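PDB 4N5H: Esterase/lipase from Lactobacillus rhamnosus, which probably hydrolyses carboxylic esters, and may also transfer acyl groups, as an esterase of the alpha/beta hydrolase fold. Local coordinates for residues 68-73 with 98-103; 118-123 with 171-176. The protein carries 1 engineered substitution. One frame throughout, in Å; residues are numbered along the deposited sequence.

Contact 1 (68-73 with 98-103); sequences TVIDIH and AVMGMG
The backbones of Val-69 and Asp-71 bond to Ala-98 and Met-100, and three hydrogen bonds join the two strands in parallel register, their short axes 18° apart. Val-69 N gives to Ala-98 O at 2.9 Å, Met-100 N to Val-69 O at 2.8 Å, and Asp-71 N to Met-100 O at 2.9 Å, the last nearly straight with 173° at the hydrogen. Where the strands part, a water continues the ladder: it donates to Asp-71 O and Met-102 O and accepts from His-73 N. Backbone bonds also run to strand 140-145, from Thr-68 and Ile-70 to Leu-141 and from Ile-70 and Ile-72 to Thr-143. Thr-68 OG1 pairs with Asp-136 O, and Asp-71 OD2 with Asn-85 ND2. In Met-102, CG sits between the backbone N and the carbonyl carbon (chi1 82°), and bends at the next two torsions turn the chain toward 68-73, which brings CE to 3.7 Å from Ile-70 CG2 and SD to 3.4 Å from Asp-71 O. An alanine here would remove that sulfur and methyl, and would probably open a gap beside Ile-70 and Ile-72. Both strands belong to a beta-alpha-beta unit with helix 86-94. The chemistry implies a buried ladder, bonded directly and then through water, between methionines packed on Ile-70 and Ile-72 under helix 112-129 and Val-69 beside Val-99 on the other face.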
ATOM      1  N   THR A  68      27.770  10.850 -11.696  1.00 11.94           N
ATOM      2  CA  THR A  68      26.416  11.085 -12.161  1.00 11.91           C
ATOM      3  C   THR A  68      25.934  10.079 -13.180  1.00 11.71           C
ATOM      4  O   THR A  68      26.657   9.764 -14.156  1.00 12.13           O
ATOM      5  CB  THR A  68      26.348  12.484 -12.730  1.00 12.74           C
ATOM      6  OG1 THR A  68      26.551  13.472 -11.683  1.00 13.75           O
ATOM      7  CG2 THR A  68      24.971  12.795 -13.370  1.00 13.77           C
ATOM      8  N   VAL A  69      24.673   9.649 -13.058  1.00 12.38           N
ATOM      9  CA  VAL A  69      24.036   8.939 -14.126  1.00 11.57           C
ATOM     10  C   VAL A  69      22.763   9.774 -14.466  1.00 12.23           C
ATOM     11  O   VAL A  69      21.999  10.179 -13.530  1.00 12.14           O
ATOM     12  CB  VAL A  69      23.599   7.550 -13.698  1.00 12.06           C
ATOM     13  CG1 VAL A  69      22.928   6.855 -14.862  1.00 13.31           C
ATOM     14  CG2 VAL A  69      24.793   6.703 -13.211  1.00 13.27           C
ATOM     15  N   ILE A  70      22.519   9.955 -15.775  1.00 11.29           N
ATOM     16  CA  ILE A  70      21.336  10.649 -16.250  1.00 11.25           C
ATOM     17  C   ILE A  70      20.600   9.670 -17.174  1.00 11.21           C
ATOM     18  O   ILE A  70      21.175   9.094 -18.135  1.00 11.55           O
ATOM     19  CB  ILE A  70      21.717  11.830 -17.064  1.00 12.12           C
ATOM     20  CG1 ILE A  70      22.419  12.857 -16.188  1.00 12.31           C
ATOM     21  CG2 ILE A  70      20.464  12.473 -17.684  1.00 13.70           C
ATOM     22  CD1 ILE A  70      23.044  14.020 -16.890  1.00 12.96           C
ATOM     23  N   ASP A  71      19.371   9.361 -16.784  1.00 11.12           N
ATOM     24  CA  ASP A  71      18.518   8.392 -17.456  1.00 10.40           C
ATOM     25  C   ASP A  71      17.357   9.017 -18.246  1.00 10.90           C
ATOM     26  O   ASP A  71      16.600   9.850 -17.723  1.00 11.76           O
ATOM     27  CB  ASP A  71      17.887   7.447 -16.422  1.00 11.24           C
ATOM     28  CG  ASP A  71      17.176   6.292 -17.087  1.00 14.70           C
ATOM     29  OD1 ASP A  71      17.802   5.644 -17.911  1.00 14.61           O
ATOM     30  OD2 ASP A  71      15.958   6.039 -16.782  1.00 13.41           O
ATOM     31  N   ILE A  72      17.251   8.572 -19.493  1.00 10.62           N
ATOM     32  CA  ILE A  72      16.168   8.985 -20.409  1.00 10.64           C
ATOM     33  C   ILE A  72      15.328   7.742 -20.660  1.00 11.85           C
ATOM     34  O   ILE A  72      15.715   6.805 -21.366  1.00 12.21           O
ATOM     35  CB  ILE A  72      16.672   9.529 -21.726  1.00 11.88           C
ATOM     36  CG1 ILE A  72      17.663  10.649 -21.494  1.00 13.52           C
ATOM     37  CG2 ILE A  72      15.479   9.962 -22.605  1.00 12.26           C
ATOM     38  CD1 ILE A  72      18.365  11.096 -22.792  1.00 13.50           C
ATOM     39  N   HIS A  73      14.107   7.756 -20.161  1.00 12.44           N
ATOM     40  CA  HIS A  73      13.197   6.619 -20.276  1.00 13.04           C
ATOM     41  C   HIS A  73      12.642   6.427 -21.661  1.00 12.74           C
ATOM     42  O   HIS A  73      12.691   7.368 -22.481  1.00 12.67           O
ATOM     43  CB  HIS A  73      12.043   6.745 -19.260  1.00 13.15           C
ATOM     44  CG  HIS A  73      11.032   7.757 -19.642  1.00 12.14           C
ATOM     45  ND1 HIS A  73      10.057   7.489 -20.612  1.00 13.37           N
ATOM     46  CD2 HIS A  73      10.866   9.058 -19.263  1.00 12.92           C
ATOM     47  CE1 HIS A  73       9.316   8.578 -20.767  1.00 13.41           C
ATOM     48  NE2 HIS A  73       9.742   9.507 -19.925  1.00 13.22           N
ATOM     49  N   ALA A  98      24.847   9.316  -8.073  1.00 12.44           N
ATOM     50  CA  ALA A  98      23.820  10.341  -8.033  1.00 11.00           C
ATOM     51  C   ALA A  98      23.116  10.239  -9.387  1.00 11.70           C
ATOM     52  O   ALA A  98      23.706  10.337 -10.455  1.00 10.52           O
ATOM     53  CB  ALA A  98      24.409  11.709  -7.853  1.00 11.05           C
ATOM     54  N   VAL A  99      21.812   9.998  -9.358  1.00 10.93           N
ATOM     55  CA  VAL A  99      21.068   9.702 -10.590  1.00 12.01           C
ATOM     56  C   VAL A  99      19.944  10.709 -10.782  1.00 12.13           C
ATOM     57  O   VAL A  99      19.142  11.039  -9.864  1.00 11.69           O
ATOM     58  CB  VAL A  99      20.480   8.258 -10.527  1.00 11.34           C
ATOM     59  CG1 VAL A  99      19.741   7.854 -11.756  1.00 12.63           C
ATOM     60  CG2 VAL A  99      21.587   7.239 -10.141  1.00 11.57           C
ATOM     61  N   MET A 100      19.805  11.163 -12.010  1.00 11.41           N
ATOM     62  CA  MET A 100      18.713  12.023 -12.391  1.00 11.28           C
ATOM     63  C   MET A 100      17.947  11.348 -13.501  1.00 10.07           C
ATOM     64  O   MET A 100      18.528  10.794 -14.457  1.00 11.18           O
ATOM     65  CB  MET A 100      19.273  13.433 -12.844  1.00 12.47           C
ATOM     66  CG  MET A 100      18.143  14.341 -13.279  1.00 11.66           C
ATOM     67  SD  MET A 100      17.531  14.304 -14.976  1.00 12.80           S
ATOM     68  CE  MET A 100      18.696  15.376 -15.728  1.00 11.84           C
ATOM     69  N   GLY A 101      16.630  11.376 -13.392  1.00 11.52           N
ATOM     70  CA  GLY A 101      15.759  10.934 -14.491  1.00 11.23           C
ATOM     71  C   GLY A 101      14.642  11.944 -14.729  1.00 11.78           C
ATOM     72  O   GLY A 101      14.005  12.361 -13.799  1.00 12.83           O
ATOM     73  N   MET A 102      14.418  12.311 -15.996  1.00 11.38           N
ATOM     74  CA  MET A 102      13.507  13.368 -16.346  1.00 10.89           C
ATOM     75  C   MET A 102      12.280  12.850 -17.060  1.00 11.52           C
ATOM     76  O   MET A 102      12.324  11.843 -17.732  1.00 12.74           O
ATOM     77  CB  MET A 102      14.199  14.464 -17.167  1.00 10.73           C
ATOM     78  CG  MET A 102      14.344  14.191 -18.636  1.00 11.95           C
ATOM     79  SD  MET A 102      15.322  12.716 -19.078  1.00 12.05           S
ATOM     80  CE  MET A 102      16.979  13.172 -18.565  1.00 12.30           C
ATOM     81  N   GLY A 103      11.201  13.603 -16.896  1.00 11.15           N
ATOM     82  CA  GLY A 103      10.083  13.577 -17.824  1.00 11.79           C
ATOM     83  C   GLY A 103      10.369  14.421 -19.032  1.00 11.55           C
ATOM     84  O   GLY A 103      11.240  15.269 -19.001  1.00 12.31           O
TER
HETATM   85  O   HOH W   1      13.911   9.667 -17.930  1.00 10.64           O

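Contact 2 (118-123 with 171-176); sequences DIFASL and SRVNFN
Phe-120 and Leu-123, one turn apart on a helix, face an irregular segment at Ser-171, Val-173 and Phe-175. Within the helix, Ser-122 N bonds Asp-118 O and Leu-123 N bonds Ile-119 O; 171-176 forms neither helix nor strand, and its one internal backbone bond, Phe-175 N to Val-173 O, is weak. The closest CA pair, Leu-123 and Val-173, stands 6.8 Å apart, and no hydrogen bond crosses, so side chains and carbonyl oxygens make the contact. Val-173 points toward the helix. Its CG1, anti to the carbonyl carbon (chi1 -64°), comes 3.9 Å from Leu-123 CB and 4.2 Å from Phe-120 CD2, while its CG2 sits over the centre of the Phe-175 ring, 3.9 Å above the plane. That ring in turn presents its edge to the helix backbone: CE2 is 3.5 Å from Leu-123 O, which lies in the ring plane, and CZ is 4.0 Å from Leu-123 CB. Ser-171 O approaches Phe-120 CD2 obliquely at 3.6 Å; the same oxygen accepts a hydrogen bond from Arg-124 NH2, and Arg-124 NH1 bonds Arg-172 O, so the next helical residue ties down the loop by polar bonds. The loop connects helix 162-168 to strand 179-183. Phe-120 also packs on Val-155 and Ile-158 of helix 147-158, while Leu-123 and Phe-175 both rest on Ile-70 of strand 66-72.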
ATOM      1  N   ASP A 118      13.173  19.554 -24.000  1.00 12.86           N
ATOM      2  CA  ASP A 118      12.884  19.175 -22.589  1.00 12.25           C
ATOM      3  C   ASP A 118      14.066  18.485 -21.960  1.00 12.72           C
ATOM      4  O   ASP A 118      14.500  18.821 -20.850  1.00 12.74           O
ATOM      5  CB  ASP A 118      11.666  18.263 -22.500  1.00 12.06           C
ATOM      6  CG  ASP A 118      10.350  18.995 -22.787  1.00 12.92           C
ATOM      7  OD1 ASP A 118      10.337  20.267 -22.846  1.00 14.44           O
ATOM      8  OD2 ASP A 118       9.317  18.306 -22.954  1.00 14.64           O
ATOM      9  N   ILE A 119      14.640  17.542 -22.688  1.00 11.73           N
ATOM     10  CA  ILE A 119      15.854  16.848 -22.132  1.00 11.26           C
ATOM     11  C   ILE A 119      17.003  17.785 -21.871  1.00 12.64           C
ATOM     12  O   ILE A 119      17.600  17.769 -20.782  1.00 12.32           O
ATOM     13  CB  ILE A 119      16.240  15.611 -22.996  1.00 11.60           C
ATOM     14  CG1 ILE A 119      15.162  14.567 -23.062  1.00 13.68           C
ATOM     15  CG2 ILE A 119      17.512  15.019 -22.547  1.00 12.04           C
ATOM     16  CD1 ILE A 119      15.252  13.520 -24.165  1.00 15.87           C
ATOM     17  N   PHE A 120      17.311  18.689 -22.829  1.00 12.19           N
ATOM     18  CA  PHE A 120      18.391  19.641 -22.602  1.00 11.53           C
ATOM     19  C   PHE A 120      18.074  20.601 -21.440  1.00 12.33           C
ATOM     20  O   PHE A 120      18.964  20.978 -20.690  1.00 13.27           O
ATOM     21  CB  PHE A 120      18.705  20.430 -23.878  1.00 12.42           C
ATOM     22  CG  PHE A 120      19.789  19.815 -24.678  1.00 11.77           C
ATOM     23  CD1 PHE A 120      19.447  18.798 -25.600  1.00 12.76           C
ATOM     24  CD2 PHE A 120      21.108  20.169 -24.483  1.00 15.48           C
ATOM     25  CE1 PHE A 120      20.432  18.176 -26.315  1.00 12.66           C
ATOM     26  CE2 PHE A 120      22.126  19.557 -25.198  1.00 14.88           C
ATOM     27  CZ  PHE A 120      21.789  18.522 -26.048  1.00 14.27           C
ATOM     28  N   ALA A 121      16.795  20.944 -21.240  1.00 11.94           N
ATOM     29  CA  ALA A 121      16.455  21.776 -20.086  1.00 11.34           C
ATOM     30  C   ALA A 121      16.675  21.085 -18.754  1.00 11.34           C
ATOM     31  O   ALA A 121      17.185  21.701 -17.788  1.00 12.30           O
ATOM     32  CB  ALA A 121      14.975  22.194 -20.143  1.00 14.45           C
ATOM     33  N   SER A 122      16.402  19.756 -18.710  1.00 11.96           N
ATOM     34  CA  SER A 122      16.707  18.968 -17.497  1.00 11.98           C
ATOM     35  C   SER A 122      18.197  18.885 -17.287  1.00 10.64           C
ATOM     36  O   SER A 122      18.660  18.997 -16.138  1.00 11.84           O
ATOM     37  CB  SER A 122      16.101  17.566 -17.535  1.00 11.84           C
ATOM     38  OG  SER A 122      16.744  16.667 -18.405  1.00 11.43           O
ATOM     39  N   LEU A 123      18.986  18.789 -18.348  1.00 12.31           N
ATOM     40  CA  LEU A 123      20.470  18.748 -18.181  1.00 12.27           C
ATOM     41  C   LEU A 123      20.978  20.112 -17.691  1.00 11.46           C
ATOM     42  O   LEU A 123      21.825  20.196 -16.836  1.00 11.98           O
ATOM     43  CB  LEU A 123      21.174  18.446 -19.522  1.00 12.67           C
ATOM     44  CG  LEU A 123      20.789  17.149 -20.242  1.00 16.31           C
ATOM     45  CD1 LEU A 123      21.518  17.035 -21.577  1.00 16.62           C
ATOM     46  CD2 LEU A 123      21.111  15.991 -19.453  1.00 16.29           C
ATOM     47  N   SER A 171      20.947  25.058 -26.321  1.00 22.25           N
ATOM     48  CA  SER A 171      22.340  25.445 -26.058  1.00 25.57           C
ATOM     49  C   SER A 171      23.062  24.267 -25.474  1.00 23.45           C
ATOM     50  O   SER A 171      22.484  23.459 -24.778  1.00 20.25           O
ATOM     51  CB  SER A 171      22.320  26.552 -25.001  1.00 31.18           C
ATOM     52  OG  SER A 171      21.697  27.679 -25.534  1.00 45.01           O
ATOM     53  N   ARG A 172      24.351  24.217 -25.691  1.00 21.83           N
ATOM     54  CA  ARG A 172      25.172  23.185 -25.046  1.00 22.76           C
ATOM     55  C   ARG A 172      25.048  23.370 -23.530  1.00 18.43           C
ATOM     56  O   ARG A 172      24.854  24.468 -23.012  1.00 18.04           O
ATOM     57  CB  ARG A 172      26.616  23.276 -25.466  1.00 25.66           C
ATOM     58  CG  ARG A 172      27.403  24.490 -25.037  1.00 32.11           C
ATOM     59  CD  ARG A 172      28.935  24.389 -25.391  1.00 38.12           C
ATOM     60  NE  ARG A 172      29.612  23.685 -24.274  1.00 47.97           N
ATOM     61  CZ  ARG A 172      30.141  22.456 -24.287  1.00 51.88           C
ATOM     62  NH1 ARG A 172      30.150  21.681 -25.407  1.00 58.24           N
ATOM     63  NH2 ARG A 172      30.661  21.989 -23.151  1.00 55.55           N
ATOM     64  N   VAL A 173      25.243  22.275 -22.815  1.00 16.74           N
ATOM     65  CA  VAL A 173      25.325  22.341 -21.376  1.00 15.54           C
ATOM     66  C   VAL A 173      26.806  22.305 -20.953  1.00 15.63           C
ATOM     67  O   VAL A 173      27.678  21.872 -21.710  1.00 16.91           O
ATOM     68  CB  VAL A 173      24.504  21.268 -20.652  1.00 18.81           C
ATOM     69  CG1 VAL A 173      23.029  21.507 -20.982  1.00 22.07           C
ATOM     70  CG2 VAL A 173      24.955  19.845 -21.006  1.00 18.79           C
ATOM     71  N   ASN A 174      27.069  22.761 -19.746  1.00 16.90           N
ATOM     72  CA  ASN A 174      28.451  22.962 -19.269  1.00 17.53           C
ATOM     73  C   ASN A 174      29.014  21.695 -18.585  1.00 20.05           C
ATOM     74  O   ASN A 174      29.642  21.772 -17.480  1.00 25.24           O
ATOM     75  CB  ASN A 174      28.449  24.174 -18.307  1.00 20.64           C
ATOM     76  CG  ASN A 174      29.841  24.672 -17.923  1.00 31.75           C
ATOM     77  OD1 ASN A 174      30.023  25.263 -16.818  1.00 45.60           O
ATOM     78  ND2 ASN A 174      30.798  24.524 -18.808  1.00 36.04           N
ATOM     79  N   PHE A 175      28.776  20.530 -19.147  1.00 15.59           N
ATOM     80  CA  PHE A 175      29.444  19.312 -18.755  1.00 15.92           C
ATOM     81  C   PHE A 175      29.411  18.418 -19.954  1.00 18.10           C
ATOM     82  O   PHE A 175      28.750  18.750 -20.911  1.00 18.62           O
ATOM     83  CB  PHE A 175      28.839  18.705 -17.490  1.00 14.94           C
ATOM     84  CG  PHE A 175      27.362  18.321 -17.575  1.00 14.13           C
ATOM     85  CD1 PHE A 175      26.951  17.083 -18.119  1.00 14.41           C
ATOM     86  CD2 PHE A 175      26.379  19.192 -17.152  1.00 15.17           C
ATOM     87  CE1 PHE A 175      25.613  16.724 -18.177  1.00 15.62           C
ATOM     88  CE2 PHE A 175      25.009  18.821 -17.158  1.00 15.05           C
ATOM     89  CZ  PHE A 175      24.630  17.571 -17.663  1.00 15.54           C
ATOM     90  N   ASN A 176      30.191  17.335 -19.915  1.00 18.47           N
ATOM     91  CA  ASN A 176      30.311  16.437 -21.070  1.00 19.65           C
ATOM     92  C   ASN A 176      29.812  15.070 -20.594  1.00 16.91           C
ATOM     93  O   ASN A 176      29.752  14.826 -19.394  1.00 17.40           O
ATOM     94  CB  ASN A 176      31.790  16.247 -21.448  1.00 27.94           C
ATOM     95  CG  ASN A 176      32.554  17.575 -21.745  1.00 34.32           C
ATOM     96  OD1 ASN A 176      32.184  18.342 -22.632  1.00 34.17           O
ATOM     97  ND2 ASN A 176      33.666  17.816 -20.982  1.00 37.34           N
TER

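Contact 1 lies in the core of the sheet, its centre about 8 Å from that of the chain, and every touching residue is buried. Contact 2, at about 14 Å, is mostly buried but nearer the surface, with Ser-171 at its exposed margin. The two centres are about 12 Å apart and their residues touch: Met-102 CG packs 3.5 Å from Ser-122 OG, and Ile-70 CD1 lies 3.8 Å from Leu-123 CD2. On helix 112-129, Ser-122 and Ile-119 face the sheet, Phe-120 meets the loop, and Leu-123 touches both. Backbone hydrogen bonds dominate the inner contact, whereas the outer one relies on apolar packing and on carbonyl oxygens set against aromatic rings, with no hydrogen bond between the segments.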